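Local structure of dihydropyrimidinase (Brevibacillus agri, 3SFW) at residues Glu26-Ile31 against Ser389-Val394; His58-Met63 against Gly313-Pro318; Asp204-Ala209 against Ala274-Asp279. The protein probably hydrolyses the ring amide of dihydropyrimidines, as a zinc-dependent cyclic amidase of the amidohydrolase family. One frame throughout, in Å; residues are numbered along the deposited sequence.

Contact 1 of 3, residues Glu26-Ile31 against Ser389-Val394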
ATOM      1  N   GLU A  26     -18.042 -14.406 -44.958  1.00 12.81           N
ATOM      2  CA  GLU A  26     -17.063 -13.696 -44.098  1.00 12.55           C
ATOM      3  C   GLU A  26     -17.149 -14.134 -42.628  1.00 14.84           C
ATOM      4  O   GLU A  26     -16.348 -13.680 -41.813  1.00 15.99           O
ATOM      5  CB  GLU A  26     -17.289 -12.200 -44.183  1.00 16.64           C
ATOM      6  CG  GLU A  26     -17.099 -11.616 -45.608  1.00 18.43           C
ATOM      7  CD  GLU A  26     -16.838 -10.125 -45.571  1.00 21.17           C
ATOM      8  OE1 GLU A  26     -17.499  -9.422 -44.818  1.00 23.42           O
ATOM      9  OE2 GLU A  26     -15.919  -9.683 -46.242  1.00 27.23           O
ATOM     10  N   LYS A  27     -18.133 -14.966 -42.312  1.00 15.75           N
ATOM     11  CA  LYS A  27     -18.561 -15.163 -40.911  1.00 15.39           C
ATOM     12  C   LYS A  27     -18.635 -16.637 -40.527  1.00 14.75           C
ATOM     13  O   LYS A  27     -18.836 -17.537 -41.371  1.00 15.18           O
ATOM     14  CB  LYS A  27     -19.920 -14.510 -40.701  1.00 20.42           C
ATOM     15  CG  LYS A  27     -19.762 -12.998 -40.455  1.00 23.66           C
ATOM     16  CD  LYS A  27     -21.065 -12.337 -40.264  1.00 29.58           C
ATOM     17  CE  LYS A  27     -20.941 -10.865 -40.503  1.00 30.06           C
ATOM     18  NZ  LYS A  27     -22.317 -10.262 -40.377  1.00 37.10           N
ATOM     19  N   VAL A  28     -18.413 -16.904 -39.247  1.00 13.03           N
ATOM     20  CA  VAL A  28     -18.639 -18.243 -38.733  1.00 12.50           C
ATOM     21  C   VAL A  28     -20.139 -18.462 -38.607  1.00 13.14           C
ATOM     22  O   VAL A  28     -20.836 -17.584 -38.110  1.00 15.28           O
ATOM     23  CB  VAL A  28     -17.992 -18.386 -37.349  1.00 13.41           C
ATOM     24  CG1 VAL A  28     -18.365 -19.753 -36.730  1.00 12.95           C
ATOM     25  CG2 VAL A  28     -16.435 -18.245 -37.472  1.00 11.57           C
ATOM     26  N   VAL A  29     -20.638 -19.575 -39.159  1.00 14.02           N
ATOM     27  CA  VAL A  29     -22.089 -19.860 -39.124  1.00 15.68           C
ATOM     28  C   VAL A  29     -22.467 -21.100 -38.321  1.00 14.79           C
ATOM     29  O   VAL A  29     -23.632 -21.225 -37.900  1.00 16.69           O
ATOM     30  CB  VAL A  29     -22.724 -19.932 -40.562  1.00 16.42           C
ATOM     31  CG1 VAL A  29     -22.607 -18.569 -41.248  1.00 15.30           C
ATOM     32  CG2 VAL A  29     -22.102 -21.058 -41.356  1.00 17.63           C
ATOM     33  N   ALA A  30     -21.515 -21.988 -38.064  1.00 15.67           N
ATOM     34  CA  ALA A  30     -21.796 -23.155 -37.213  1.00 17.35           C
ATOM     35  C   ALA A  30     -20.553 -23.709 -36.602  1.00 17.92           C
ATOM     36  O   ALA A  30     -19.454 -23.617 -37.170  1.00 15.34           O
ATOM     37  CB  ALA A  30     -22.530 -24.286 -38.052  1.00 18.93           C
ATOM     38  N   ILE A  31     -20.713 -24.340 -35.442  1.00 13.49           N
ATOM     39  CA  ILE A  31     -19.636 -25.054 -34.837  1.00 12.61           C
ATOM     40  C   ILE A  31     -20.267 -26.330 -34.312  1.00 15.67           C
ATOM     41  O   ILE A  31     -21.385 -26.293 -33.807  1.00 14.86           O
ATOM     42  CB  ILE A  31     -19.041 -24.247 -33.677  1.00 12.93           C
ATOM     43  CG1 ILE A  31     -18.574 -22.852 -34.200  1.00 12.92           C
ATOM     44  CG2 ILE A  31     -17.909 -25.083 -33.000  1.00 15.15           C
ATOM     45  CD1 ILE A  31     -18.069 -21.912 -32.969  1.00 14.98           C
ATOM     46  N   SER A 389     -19.469 -14.090 -35.587  1.00 14.85           N
ATOM     47  CA  SER A 389     -18.198 -13.353 -35.588  1.00 15.69           C
ATOM     48  C   SER A 389     -17.540 -13.443 -36.969  1.00 12.62           C
ATOM     49  O   SER A 389     -17.790 -14.378 -37.729  1.00 12.96           O
ATOM     50  CB  SER A 389     -17.300 -13.904 -34.472  1.00 22.81           C
ATOM     51  OG  SER A 389     -17.928 -13.541 -33.207  1.00 27.36           O
ATOM     52  N   ASP A 390     -16.778 -12.419 -37.323  1.00 12.51           N
ATOM     53  CA  ASP A 390     -15.954 -12.510 -38.557  1.00  9.83           C
ATOM     54  C   ASP A 390     -15.056 -13.738 -38.408  1.00 11.82           C
ATOM     55  O   ASP A 390     -14.524 -14.020 -37.324  1.00 12.73           O
ATOM     56  CB  ASP A 390     -15.075 -11.264 -38.691  1.00 11.84           C
ATOM     57  CG  ASP A 390     -15.821 -10.055 -39.206  1.00 16.95           C
ATOM     58  OD1 ASP A 390     -17.068 -10.127 -39.412  1.00 14.71           O
ATOM     59  OD2 ASP A 390     -15.174  -8.974 -39.327  1.00 14.60           O
ATOM     60  N   ALA A 391     -14.851 -14.453 -39.515  1.00 10.19           N
ATOM     61  CA  ALA A 391     -14.070 -15.651 -39.502  1.00 12.84           C
ATOM     62  C   ALA A 391     -12.595 -15.235 -39.577  1.00 14.43           C
ATOM     63  O   ALA A 391     -11.962 -15.367 -40.622  1.00 12.79           O
ATOM     64  CB  ALA A 391     -14.465 -16.512 -40.728  1.00 13.13           C
ATOM     65  N   ASP A 392     -12.074 -14.756 -38.453  1.00 10.24           N
ATOM     66  CA  ASP A 392     -10.692 -14.272 -38.353  1.00 10.88           C
ATOM     67  C   ASP A 392     -10.018 -15.270 -37.416  1.00 10.48           C
ATOM     68  O   ASP A 392     -10.269 -15.282 -36.179  1.00 13.11           O
ATOM     69  CB  ASP A 392     -10.650 -12.874 -37.698  1.00 10.24           C
ATOM     70  CG  ASP A 392     -11.087 -11.744 -38.626  1.00 11.50           C
ATOM     71  OD1 ASP A 392     -11.808 -11.990 -39.638  1.00 11.37           O
ATOM     72  OD2 ASP A 392     -10.800 -10.587 -38.244  1.00 10.82           O
ATOM     73  N   ILE A 393      -9.349 -16.250 -38.012  1.00 11.87           N
ATOM     74  CA  ILE A 393      -8.971 -17.444 -37.307  1.00 11.53           C
ATOM     75  C   ILE A 393      -7.527 -17.804 -37.659  1.00 12.54           C
ATOM     76  O   ILE A 393      -7.113 -17.700 -38.816  1.00 12.10           O
ATOM     77  CB  ILE A 393      -9.918 -18.614 -37.718  1.00 11.12           C
ATOM     78  CG1 ILE A 393     -11.336 -18.278 -37.266  1.00 14.35           C
ATOM     79  CG2 ILE A 393      -9.417 -20.008 -37.086  1.00 11.66           C
ATOM     80  CD1 ILE A 393     -12.390 -19.249 -37.799  1.00 13.86           C
ATOM     81  N   VAL A 394      -6.787 -18.273 -36.658  1.00 13.35           N
ATOM     82  CA  VAL A 394      -5.410 -18.731 -36.855  1.00 10.95           C
ATOM     83  C   VAL A 394      -5.345 -20.225 -36.607  1.00 13.43           C
ATOM     84  O   VAL A 394      -5.840 -20.713 -35.578  1.00 13.59           O
ATOM     85  CB  VAL A 394      -4.458 -18.006 -35.886  1.00 11.22           C
ATOM     86  CG1 VAL A 394      -3.041 -18.551 -36.028  1.00 10.76           C
ATOM     87  CG2 VAL A 394      -4.486 -16.504 -36.177  1.00 13.07           C
TER

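Contact 2 of 3, residues His58-Met63 against Gly313-Pro318. With ZN (zinc ion), chain F.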
ATOM      1  N   HIS A  58      -1.697  -1.745 -30.872  1.00  8.69           N
ATOM      2  CA  HIS A  58      -0.613  -0.779 -30.695  1.00  9.86           C
ATOM      3  C   HIS A  58       0.395  -0.823 -31.844  1.00  9.47           C
ATOM      4  O   HIS A  58       1.441  -1.472 -31.754  1.00 10.08           O
ATOM      5  CB  HIS A  58       0.064  -0.966 -29.329  1.00  7.68           C
ATOM      6  CG  HIS A  58       0.930   0.193 -28.916  1.00  7.87           C
ATOM      7  ND1 HIS A  58       1.133   0.526 -27.591  1.00  9.97           N
ATOM      8  CD2 HIS A  58       1.572   1.139 -29.651  1.00 10.78           C
ATOM      9  CE1 HIS A  58       1.887   1.616 -27.527  1.00 10.74           C
ATOM     10  NE2 HIS A  58       2.159   2.005 -28.765  1.00  9.26           N
ATOM     11  N   THR A  59       0.043  -0.171 -32.967  1.00  9.28           N
ATOM     12  CA  THR A  59       0.957  -0.187 -34.141  1.00  9.66           C
ATOM     13  C   THR A  59       1.208   1.228 -34.659  1.00 10.37           C
ATOM     14  O   THR A  59       0.415   2.135 -34.410  1.00  9.98           O
ATOM     15  CB  THR A  59       0.435  -1.076 -35.290  1.00 10.24           C
ATOM     16  OG1 THR A  59      -0.776  -0.527 -35.842  1.00 10.25           O
ATOM     17  CG2 THR A  59       0.072  -2.508 -34.730  1.00  9.50           C
ATOM     18  N   HIS A  60       2.341   1.402 -35.335  1.00 10.87           N
ATOM     19  CA  HIS A  60       2.747   2.682 -35.903  1.00 10.62           C
ATOM     20  C   HIS A  60       3.274   2.448 -37.328  1.00 11.11           C
ATOM     21  O   HIS A  60       4.497   2.539 -37.584  1.00 12.51           O
ATOM     22  CB  HIS A  60       3.861   3.321 -35.046  1.00 10.24           C
ATOM     23  CG  HIS A  60       3.439   3.603 -33.636  1.00  7.68           C
ATOM     24  ND1 HIS A  60       2.640   4.680 -33.308  1.00  9.57           N
ATOM     25  CD2 HIS A  60       3.660   2.925 -32.487  1.00 10.07           C
ATOM     26  CE1 HIS A  60       2.445   4.695 -31.997  1.00 10.87           C
ATOM     27  NE2 HIS A  60       3.030   3.619 -31.478  1.00 10.65           N
ATOM     28  N   LEU A  61       2.372   2.078 -38.237  1.00 10.26           N
ATOM     29  CA  LEU A  61       2.813   1.789 -39.609  1.00 12.09           C
ATOM     30  C   LEU A  61       2.927   3.103 -40.414  1.00 12.79           C
ATOM     31  O   LEU A  61       2.058   3.991 -40.315  1.00 12.12           O
ATOM     32  CB  LEU A  61       1.787   0.864 -40.286  1.00 11.87           C
ATOM     33  CG  LEU A  61       1.477  -0.431 -39.521  1.00 12.10           C
ATOM     34  CD1 LEU A  61       0.571  -1.341 -40.385  1.00 11.25           C
ATOM     35  CD2 LEU A  61       2.811  -1.182 -39.218  1.00 12.86           C
ATOM     36  N   ASP A  62       3.962   3.199 -41.262  1.00 12.84           N
ATOM     37  CA  ASP A  62       4.187   4.386 -42.077  1.00 12.52           C
ATOM     38  C   ASP A  62       4.138   5.662 -41.264  1.00 13.90           C
ATOM     39  O   ASP A  62       3.486   6.655 -41.661  1.00 13.38           O
ATOM     40  CB  ASP A  62       3.166   4.453 -43.224  1.00 12.46           C
ATOM     41  CG  ASP A  62       3.651   5.307 -44.400  1.00 23.29           C
ATOM     42  OD1 ASP A  62       4.854   5.254 -44.757  1.00 20.40           O
ATOM     43  OD2 ASP A  62       2.808   6.027 -44.973  1.00 26.12           O
ATOM     44  N   MET A  63       4.748   5.628 -40.093  1.00 11.77           N
ATOM     45  CA  MET A  63       4.646   6.736 -39.154  1.00 11.41           C
ATOM     46  C   MET A  63       5.845   7.678 -39.327  1.00 13.18           C
ATOM     47  O   MET A  63       6.996   7.255 -39.229  1.00 14.42           O
ATOM     48  CB  MET A  63       4.693   6.177 -37.723  1.00 11.25           C
ATOM     49  CG  MET A  63       4.627   7.292 -36.630  1.00 13.66           C
ATOM     50  SD  MET A  63       5.420   6.673 -35.125  1.00 14.93           S
ATOM     51  CE  MET A  63       5.049   7.908 -33.933  1.00 15.38           C
ATOM     52  N   GLY A 313       0.061  -5.476 -26.589  1.00  9.81           N
ATOM     53  CA  GLY A 313       0.212  -4.908 -27.914  1.00 12.31           C
ATOM     54  C   GLY A 313       1.695  -4.933 -28.266  1.00 12.58           C
ATOM     55  O   GLY A 313       2.531  -5.214 -27.404  1.00  9.94           O
ATOM     56  N   SER A 314       2.038  -4.643 -29.518  1.00 10.64           N
ATOM     57  CA  SER A 314       3.469  -4.723 -29.926  1.00  9.06           C
ATOM     58  C   SER A 314       4.209  -3.380 -29.762  1.00 12.22           C
ATOM     59  O   SER A 314       5.420  -3.391 -29.496  1.00 10.80           O
ATOM     60  CB  SER A 314       3.605  -5.179 -31.401  1.00  9.26           C
ATOM     61  OG  SER A 314       2.930  -4.255 -32.245  1.00 11.46           O
ATOM     62  N   ASP A 315       3.511  -2.241 -29.949  1.00 10.12           N
ATOM     63  CA  ASP A 315       4.206  -0.928 -30.184  1.00 10.99           C
ATOM     64  C   ASP A 315       5.165  -1.103 -31.387  1.00 10.94           C
ATOM     65  O   ASP A 315       6.319  -0.615 -31.402  1.00 12.90           O
ATOM     66  CB  ASP A 315       4.940  -0.360 -28.926  1.00 11.04           C
ATOM     67  CG  ASP A 315       5.328   1.109 -29.066  1.00 11.75           C
ATOM     68  OD1 ASP A 315       4.713   1.820 -29.917  1.00 11.39           O
ATOM     69  OD2 ASP A 315       6.276   1.536 -28.331  1.00 10.57           O
ATOM     70  N   HIS A 316       4.667  -1.761 -32.419  1.00  9.31           N
ATOM     71  CA  HIS A 316       5.490  -1.968 -33.633  1.00  9.01           C
ATOM     72  C   HIS A 316       5.822  -0.591 -34.226  1.00 11.57           C
ATOM     73  O   HIS A 316       4.925   0.148 -34.637  1.00 10.40           O
ATOM     74  CB  HIS A 316       4.697  -2.764 -34.675  1.00 11.61           C
ATOM     75  CG  HIS A 316       5.509  -3.126 -35.880  1.00 10.01           C
ATOM     76  ND1 HIS A 316       6.632  -3.927 -35.794  1.00 11.39           N
ATOM     77  CD2 HIS A 316       5.350  -2.823 -37.186  1.00 10.33           C
ATOM     78  CE1 HIS A 316       7.146  -4.084 -37.002  1.00 12.11           C
ATOM     79  NE2 HIS A 316       6.392  -3.410 -37.865  1.00 10.73           N
ATOM     80  N   CYS A 317       7.114  -0.267 -34.307  1.00 11.48           N
ATOM     81  CA  CYS A 317       7.499   1.088 -34.703  1.00 10.91           C
ATOM     82  C   CYS A 317       8.933   0.914 -35.314  1.00 12.04           C
ATOM     83  O   CYS A 317       9.917   1.380 -34.741  1.00 13.51           O
ATOM     84  CB  CYS A 317       7.481   1.991 -33.451  1.00 13.30           C
ATOM     85  SG  CYS A 317       7.636   3.790 -33.840  1.00 14.50           S
ATOM     86  N   PRO A 318       9.024   0.198 -36.448  1.00 12.86           N
ATOM     87  CA  PRO A 318      10.329  -0.322 -36.898  1.00 11.87           C
ATOM     88  C   PRO A 318      11.184   0.723 -37.640  1.00 13.67           C
ATOM     89  O   PRO A 318      10.664   1.524 -38.443  1.00 11.81           O
ATOM     90  CB  PRO A 318       9.935  -1.471 -37.834  1.00 12.14           C
ATOM     91  CG  PRO A 318       8.628  -0.945 -38.458  1.00 13.25           C
ATOM     92  CD  PRO A 318       7.914  -0.358 -37.245  1.00 14.41           C
TER
HETATM   93 ZN    ZN F 502       3.525   3.518 -29.426  1.00 14.91          ZN

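Contact 3 of 3, residues Asp204-Ala209 against Ala274-Asp279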
ATOM      1  N   ASP A 204      26.168   7.172 -25.817  1.00 17.49           N
ATOM      2  CA  ASP A 204      25.934   5.794 -26.265  1.00 17.31           C
ATOM      3  C   ASP A 204      24.445   5.403 -26.048  1.00 16.51           C
ATOM      4  O   ASP A 204      23.759   6.029 -25.224  1.00 16.97           O
ATOM      5  CB  ASP A 204      26.811   4.804 -25.466  1.00 18.60           C
ATOM      6  CG  ASP A 204      28.236   4.654 -26.036  1.00 24.21           C
ATOM      7  OD1 ASP A 204      28.522   5.192 -27.115  1.00 25.16           O
ATOM      8  OD2 ASP A 204      29.058   3.982 -25.366  1.00 26.23           O
ATOM      9  N   PRO A 205      23.969   4.391 -26.796  1.00 16.44           N
ATOM     10  CA  PRO A 205      22.570   3.889 -26.686  1.00 17.16           C
ATOM     11  C   PRO A 205      22.126   3.599 -25.254  1.00 16.56           C
ATOM     12  O   PRO A 205      20.954   3.813 -24.938  1.00 16.58           O
ATOM     13  CB  PRO A 205      22.597   2.612 -27.527  1.00 17.44           C
ATOM     14  CG  PRO A 205      23.600   3.006 -28.681  1.00 18.06           C
ATOM     15  CD  PRO A 205      24.710   3.712 -27.889  1.00 14.91           C
ATOM     16  N   ILE A 206      23.007   3.074 -24.386  1.00 14.68           N
ATOM     17  CA  ILE A 206      22.574   2.758 -23.013  1.00 16.69           C
ATOM     18  C   ILE A 206      22.015   3.977 -22.271  1.00 16.91           C
ATOM     19  O   ILE A 206      21.117   3.838 -21.453  1.00 16.22           O
ATOM     20  CB  ILE A 206      23.719   2.076 -22.177  1.00 17.15           C
ATOM     21  CG1 ILE A 206      23.230   1.634 -20.806  1.00 17.55           C
ATOM     22  CG2 ILE A 206      24.920   3.016 -22.044  1.00 17.85           C
ATOM     23  CD1 ILE A 206      22.116   0.594 -20.857  1.00 19.81           C
ATOM     24  N   TYR A 207      22.464   5.186 -22.606  1.00 16.40           N
ATOM     25  CA  TYR A 207      21.943   6.372 -21.890  1.00 17.24           C
ATOM     26  C   TYR A 207      20.501   6.688 -22.288  1.00 15.05           C
ATOM     27  O   TYR A 207      19.833   7.416 -21.570  1.00 14.71           O
ATOM     28  CB  TYR A 207      22.833   7.617 -22.060  1.00 17.86           C
ATOM     29  CG  TYR A 207      24.170   7.380 -21.406  1.00 19.62           C
ATOM     30  CD1 TYR A 207      25.200   6.800 -22.135  1.00 25.71           C
ATOM     31  CD2 TYR A 207      24.309   7.474 -20.028  1.00 24.21           C
ATOM     32  CE1 TYR A 207      26.415   6.465 -21.546  1.00 27.87           C
ATOM     33  CE2 TYR A 207      25.532   7.117 -19.398  1.00 26.63           C
ATOM     34  CZ  TYR A 207      26.565   6.598 -20.174  1.00 28.12           C
ATOM     35  OH  TYR A 207      27.772   6.211 -19.608  1.00 31.90           O
ATOM     36  N   HIS A 208      20.003   6.039 -23.340  1.00 14.97           N
ATOM     37  CA  HIS A 208      18.553   6.123 -23.627  1.00 16.03           C
ATOM     38  C   HIS A 208      17.743   5.554 -22.458  1.00 16.65           C
ATOM     39  O   HIS A 208      16.672   6.085 -22.097  1.00 14.89           O
ATOM     40  CB  HIS A 208      18.179   5.421 -24.956  1.00 13.88           C
ATOM     41  CG  HIS A 208      16.711   5.390 -25.186  1.00 14.55           C
ATOM     42  ND1 HIS A 208      16.009   6.485 -25.646  1.00 17.26           N
ATOM     43  CD2 HIS A 208      15.791   4.434 -24.916  1.00 18.24           C
ATOM     44  CE1 HIS A 208      14.719   6.187 -25.688  1.00 18.08           C
ATOM     45  NE2 HIS A 208      14.568   4.936 -25.286  1.00 17.75           N
ATOM     46  N   ALA A 209      18.256   4.499 -21.821  1.00 14.88           N
ATOM     47  CA  ALA A 209      17.547   3.962 -20.679  1.00 14.04           C
ATOM     48  C   ALA A 209      17.801   4.794 -19.433  1.00 15.71           C
ATOM     49  O   ALA A 209      16.890   5.061 -18.659  1.00 15.96           O
ATOM     50  CB  ALA A 209      17.913   2.510 -20.452  1.00 13.43           C
ATOM     51  N   ALA A 274      20.358  -5.293 -22.938  1.00 14.00           N
ATOM     52  CA  ALA A 274      20.449  -5.387 -24.409  1.00 12.96           C
ATOM     53  C   ALA A 274      21.002  -4.059 -24.989  1.00 12.53           C
ATOM     54  O   ALA A 274      21.540  -4.035 -26.099  1.00 17.25           O
ATOM     55  CB  ALA A 274      19.072  -5.705 -25.035  1.00 13.41           C
ATOM     56  N   LEU A 275      20.777  -2.961 -24.274  1.00 14.32           N
ATOM     57  CA  LEU A 275      21.166  -1.658 -24.800  1.00 13.43           C
ATOM     58  C   LEU A 275      22.674  -1.473 -24.705  1.00 15.38           C
ATOM     59  O   LEU A 275      23.200  -0.467 -25.207  1.00 14.71           O
ATOM     60  CB  LEU A 275      20.475  -0.511 -24.051  1.00 14.61           C
ATOM     61  CG  LEU A 275      19.084  -0.325 -24.692  1.00 20.71           C
ATOM     62  CD1 LEU A 275      18.066  -0.944 -23.765  1.00 25.82           C
ATOM     63  CD2 LEU A 275      18.746   1.118 -24.959  1.00 25.67           C
ATOM     64  N   GLU A 276      23.319  -2.359 -23.943  1.00 16.23           N
ATOM     65  CA  GLU A 276      24.782  -2.263 -23.738  1.00 19.14           C
ATOM     66  C   GLU A 276      25.548  -2.955 -24.847  1.00 20.01           C
ATOM     67  O   GLU A 276      26.795  -2.909 -24.859  1.00 21.07           O
ATOM     68  CB  GLU A 276      25.205  -2.880 -22.399  1.00 17.74           C
ATOM     69  CG  GLU A 276      24.642  -2.241 -21.153  1.00 23.60           C
ATOM     70  CD  GLU A 276      24.821  -3.183 -19.932  1.00 29.66           C
ATOM     71  OE1 GLU A 276      25.697  -4.077 -19.974  1.00 33.07           O
ATOM     72  OE2 GLU A 276      24.090  -3.050 -18.952  1.00 27.79           O
ATOM     73  N   LYS A 277      24.842  -3.608 -25.771  1.00 17.04           N
ATOM     74  CA  LYS A 277      25.551  -4.370 -26.814  1.00 19.60           C
ATOM     75  C   LYS A 277      26.456  -3.430 -27.589  1.00 21.63           C
ATOM     76  O   LYS A 277      26.040  -2.345 -27.980  1.00 20.58           O
ATOM     77  CB  LYS A 277      24.616  -5.108 -27.770  1.00 19.78           C
ATOM     78  CG  LYS A 277      23.799  -6.232 -27.152  1.00 18.24           C
ATOM     79  CD  LYS A 277      22.703  -6.647 -28.150  1.00 23.00           C
ATOM     80  CE  LYS A 277      21.769  -7.720 -27.564  1.00 26.97           C
ATOM     81  NZ  LYS A 277      22.471  -9.045 -27.385  1.00 25.85           N
ATOM     82  N   PRO A 278      27.722  -3.843 -27.799  1.00 21.23           N
ATOM     83  CA  PRO A 278      28.720  -2.927 -28.369  1.00 23.59           C
ATOM     84  C   PRO A 278      28.561  -2.691 -29.899  1.00 22.66           C
ATOM     85  O   PRO A 278      27.684  -3.293 -30.563  1.00 19.88           O
ATOM     86  CB  PRO A 278      30.051  -3.645 -28.058  1.00 21.96           C
ATOM     87  CG  PRO A 278      29.695  -5.117 -28.151  1.00 23.79           C
ATOM     88  CD  PRO A 278      28.232  -5.220 -27.642  1.00 22.71           C
ATOM     89  N   ASP A 279      29.373  -1.779 -30.443  1.00 22.41           N
ATOM     90  CA  ASP A 279      29.415  -1.588 -31.891  1.00 21.87           C
ATOM     91  C   ASP A 279      28.078  -0.992 -32.358  1.00 19.91           C
ATOM     92  O   ASP A 279      27.581  -1.374 -33.418  1.00 20.79           O
ATOM     93  CB  ASP A 279      29.567  -2.935 -32.621  1.00 27.08           C
ATOM     94  CG  ASP A 279      30.924  -3.583 -32.418  1.00 32.96           C
ATOM     95  OD1 ASP A 279      31.940  -2.867 -32.465  1.00 35.18           O
ATOM     96  OD2 ASP A 279      30.958  -4.829 -32.280  1.00 36.85           O
TER
HETATM   97  O   HOH W   1      25.223   1.333 -25.309  1.00 17.41           O

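Contact 1 of 3, residues Glu26-Ile31 against Ser389-Val394
The flat carboxylate of Asp390 meets Lys27 through OD1, which lies 4.1 Å from Lys27 CG, the contact being made close to the carboxylate plane and over neither face. The Glu26 carbonyl oxygen takes the N-H of Ala391 at 2.8 Å (Ala391 N to Glu26 O), with the donor tilted 22° from the carbonyl plane. Ala391 CB comes up to the same oxygen at 3.6 Å from Glu26 O, and Asp390 CA makes a bent CA-H...O contact with it. Val28 N donates to Ser389 O at 3.0 Å, and Lys27 CA lies beside it at 3.4 Å from that oxygen.

Together these two bonds make Lys27 and Asp390 a non-hydrogen-bonded antiparallel pair, a single bridge tying strand 27-32 of the small beta domain to the run-in of strand 393-403. Further along, Val29 and Ala30 form a classic bulge opposite Leu22, and Ala30 and Ile31 pair with a strand of a second subunit, which carries the sheet across the interface.

The side chain of Lys27 has CG anti to its carbonyl carbon (chi1 -82°) and runs extended past OD1 of Asp390, the two side chains crossing obliquely, NZ stopping 5.3 Å from Asp390 OD1, too far for a salt bridge. Lys382 pairs with Asp390 OD2 instead, and Glu26 is held by Arg433 and Arg451. At Val28 the packing turns apolar: Val28 CG2 sits 4.2 Å from Ala391 CB and equally near Ile393 CD1. Ala391 itself is the centre of an inverse gamma turn.

Contact 2 of 3, residues His58-Met63 against Gly313-Pro318
His58, His60 and Asp315 converge on one zinc ion, and this is the tight end of the contact: His58 NE2, His60 NE2 and Asp315 OD1 each lie 2.1 Å from the metal. Asp315 CB covers a face of the His58 ring, 3.7 Å from its centroid. The two side chains run alongside, with CG of each anti to its own backbone N, and ring and carboxylate planes are 47° apart. At His60, Asp315 OD1 lies in plane at the ring edge, brought there by the shared metal rather than by a hydrogen bond, and the planes are turned 72°. Glu262 takes His58 ND1, a second-shell bond that, with the zinc at NE2, holds the ring's rotation.

His58, near the end of strand 49-59, His60, just past it, and Asp315, after strand 311-312, are among the metal ligands of the amidohydrolase TIM barrel; carboxylated Lys150 completes this zinc site and links it to the second zinc.

Thr59 and His316 form a single bridge: His60 N donates to His316 O at 3.0 Å, though bent (132°), while Asp315 N and His316 N reach His58 O only weakly. Away from the metal, contacts thin to touches, still buried with no solvent side: Leu61 CD2 at the His316 ring edge, and Met63 SD 3.9 Å from Cys317 SG.

Contact 3 of 3, residues Asp204-Ala209 against Ala274-Asp279
The backbones come closest at Ile206 and Leu275, their CA atoms 5.0 Å apart, and a water joins them, accepting from Ile206 N at 3.0 Å and donating to Leu275 O at 2.7 Å. This water spans a pair that is itself too far apart to bond, Ile206 N being 3.6 Å from Leu275 O.

Leu275 has the largest buried share of the contact. Its CD2 methyl reaches 3.5 Å from Pro205 O, a carbonyl already used by His208 N within the helical turn, and comes obliquely to His208, 4.3 Å from CB of that residue. Ile206 crosses Leu275 at a slant. With CG1 anti to the backbone N (chi1 -175°), its CD1 is carried out to 3.8 Å from Leu275 CB. The same methyl lies 3.8 Å from Glu276 CG, where the isoleucine and the aliphatic part of the glutamate run side by side and Glu276 is exposed to solvent. The ring of His208 is held at NE2 by the carbonyl of Trp287.

The contact joins two excursions of what the family marks as a TIM barrel: a short helix between helices 187-199 and 214-230, and a 3-10 turn beyond helix 265-269, which itself follows strand 258-263.

How the contacts relate
Contact 2 lies near the middle of the chain, about 7 Å from its centre, and holds three ligands of one zinc, with the second zinc about 4 Å from the Asp315 side chain. Contacts 1 and 3 lie on opposite sides of the chain's centre, their own centres about 45 Å apart. Contact 1 is about 27 Å from contact 2 between centres, yet strands 393-403 and 49-59 are neighbours in one sheet, so the two contacts are linked through them. Contact 3 is nearer, its closest atoms about 9 Å from those of contact 2, and the side chain of His208 lies about 10 Å from a zinc. Along the chain, contact 3 nests inside contact 2, itself inside contact 1.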